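Local coordinates for xyloglucan-specific endo-beta-1,4-glucanase GH12 (Aspergillus niveus, PDB 4NPR), which probably hydrolyses internal beta-1,4-glucosidic linkages of xyloglucan, with retention of the anomeric configuration, at residues Phe201-Glu205 with Ser206-Leu210. Numbering follows the deposited sequence.
Sequences FTYLE and SNQGL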
loop_
_atom_site.group_PDB
_atom_site.type_symbol
_atom_site.label_atom_id
_atom_site.label_comp_id
_atom_site.label_asym_id
_atom_site.label_seq_id
_atom_site.Cartn_x
_atom_site.Cartn_y
_atom_site.Cartn_z
ATOM N N PHE A 201 13.788 2.850 -3.558
ATOM C CA PHE A 201 14.713 1.895 -4.176
ATOM C C PHE A 201 16.162 2.391 -4.230
ATOM O O PHE A 201 17.094 1.645 -3.882
ATOM C CB PHE A 201 14.213 1.492 -5.556
ATOM C CG PHE A 201 12.847 0.861 -5.527
ATOM C CD1 PHE A 201 12.673 -0.428 -5.080
ATOM C CD2 PHE A 201 11.709 1.581 -5.910
ATOM C CE1 PHE A 201 11.417 -1.030 -5.044
ATOM C CE2 PHE A 201 10.450 0.990 -5.884
ATOM C CZ PHE A 201 10.308 -0.312 -5.444
ATOM N N THR A 202 16.379 3.625 -4.661
ATOM C CA THR A 202 17.711 4.185 -4.652
ATOM C C THR A 202 18.284 3.919 -3.249
ATOM O O THR A 202 19.418 3.464 -3.081
ATOM C CB THR A 202 17.663 5.720 -4.884
ATOM O OG1 THR A 202 16.925 6.055 -6.072
ATOM C CG2 THR A 202 19.049 6.309 -4.989
ATOM N N TYR A 203 17.477 4.184 -2.224
ATOM C CA TYR A 203 17.946 4.064 -0.856
ATOM C C TYR A 203 18.378 2.647 -0.473
ATOM O O TYR A 203 19.427 2.463 0.124
ATOM C CB TYR A 203 16.898 4.551 0.142
ATOM C CG TYR A 203 17.291 4.193 1.568
ATOM C CD1 TYR A 203 16.881 3.000 2.128
ATOM C CD2 TYR A 203 18.098 5.038 2.347
ATOM C CE1 TYR A 203 17.258 2.651 3.416
ATOM C CE2 TYR A 203 18.478 4.676 3.653
ATOM C CZ TYR A 203 18.037 3.476 4.176
ATOM O OH TYR A 203 18.361 3.049 5.469
ATOM N N LEU A 204 17.541 1.673 -0.825
ATOM C CA LEU A 204 17.762 0.269 -0.500
ATOM C C LEU A 204 18.924 -0.292 -1.259
ATOM O O LEU A 204 19.664 -1.106 -0.717
ATOM C CB LEU A 204 16.512 -0.577 -0.805
ATOM C CG LEU A 204 15.262 -0.262 0.026
ATOM C CD1 LEU A 204 14.093 -1.031 -0.525
ATOM C CD2 LEU A 204 15.408 -0.541 1.532
ATOM N N GLU A 205 19.094 0.138 -2.497
ATOM C CA GLU A 205 20.161 -0.417 -3.329
ATOM C C GLU A 205 21.482 -0.006 -2.693
ATOM O O GLU A 205 22.449 -0.762 -2.601
ATOM C CB GLU A 205 20.078 0.100 -4.762
ATOM C CG GLU A 205 18.936 -0.524 -5.579
ATOM C CD GLU A 205 18.456 0.370 -6.734
ATOM O OE1 GLU A 205 19.160 1.345 -7.050
ATOM O OE2 GLU A 205 17.379 0.125 -7.323
ATOM N N SER A 206 21.420 1.188 -2.158
ATOM C CA SER A 206 22.551 1.910 -1.719
ATOM C C SER A 206 22.912 1.508 -0.295
ATOM O O SER A 206 24.090 1.277 0.002
ATOM C CB SER A 206 22.158 3.379 -1.814
ATOM O OG SER A 206 23.185 4.197 -1.409
ATOM N N ASN A 207 21.908 1.385 0.579
ATOM C CA ASN A 207 22.179 1.229 2.025
ATOM C C ASN A 207 21.773 -0.105 2.657
ATOM O O ASN A 207 22.021 -0.316 3.841
ATOM C CB ASN A 207 21.478 2.337 2.825
ATOM C CG ASN A 207 21.912 3.731 2.415
ATOM O OD1 ASN A 207 22.416 4.484 3.232
ATOM N ND2 ASN A 207 21.676 4.094 1.153
ATOM N N GLN A 208 21.089 -0.950 1.893
ATOM C CA GLN A 208 20.625 -2.252 2.382
ATOM C C GLN A 208 20.895 -3.401 1.383
ATOM O O GLN A 208 20.292 -4.466 1.509
ATOM C CB GLN A 208 19.107 -2.189 2.656
ATOM C CG GLN A 208 18.676 -1.072 3.580
ATOM C CD GLN A 208 19.114 -1.274 5.006
ATOM O OE1 GLN A 208 19.486 -2.364 5.396
ATOM N NE2 GLN A 208 19.027 -0.215 5.805
ATOM N N GLY A 209 21.732 -3.182 0.373
ATOM C CA GLY A 209 22.169 -4.257 -0.506
ATOM C C GLY A 209 21.145 -4.750 -1.515
ATOM O O GLY A 209 21.315 -5.815 -2.109
ATOM N N LEU A 210 20.073 -3.996 -1.736
ATOM C CA LEU A 210 19.057 -4.507 -2.640
ATOM C C LEU A 210 19.611 -4.524 -4.062
ATOM O O LEU A 210 20.264 -3.579 -4.482
ATOM C CB LEU A 210 17.782 -3.670 -2.579
ATOM C CG LEU A 210 16.684 -4.287 -3.440
ATOM C CD1 LEU A 210 16.114 -5.537 -2.766
ATOM C CD2 LEU A 210 15.624 -3.234 -3.733
#
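Leu204 O accepts from both Gln208 N, at 3.0 Å, and Leu210 N as helix 198-207 ends and the chain turns back through Gly209, which has positive phi. The two donors approach from opposite faces of the carbonyl plane, and the Leu210 bond is nearly straight (169° at the hydrogen). Tyr203 O is likewise gripped twice by Asn207, through its backbone N and through ND2. The ND2 bond, 3.0 Å to Tyr203 O, lies in the carbonyl plane on a lone pair. The Asn207 amide stacks almost parallel to the Tyr203 ring, with planes 10° apart. Asn207 CB makes a CH-pi contact over one ring face, offset toward its rim. Gln208 NE2 donates a weak hydrogen bond to Tyr203 OH at 3.3 Å. This helix packs on the larger sheet of the GH12 beta-jelly roll. Leu204 touches Tyr182, Phe184 and Ile139, while Leu210 meets Leu127 and Tyr137. Past the turn, Leu210 CB packs 3.8 Å from Leu204 CB on the last turn of the helix. Leu210 CG stands trans to the backbone N (chi1 -175°), and its CD2 branch lies at the edge of the Phe201 ring, near its plane. Glu205 CA makes a C-H...O contact of 3.4 Å with Leu210 O.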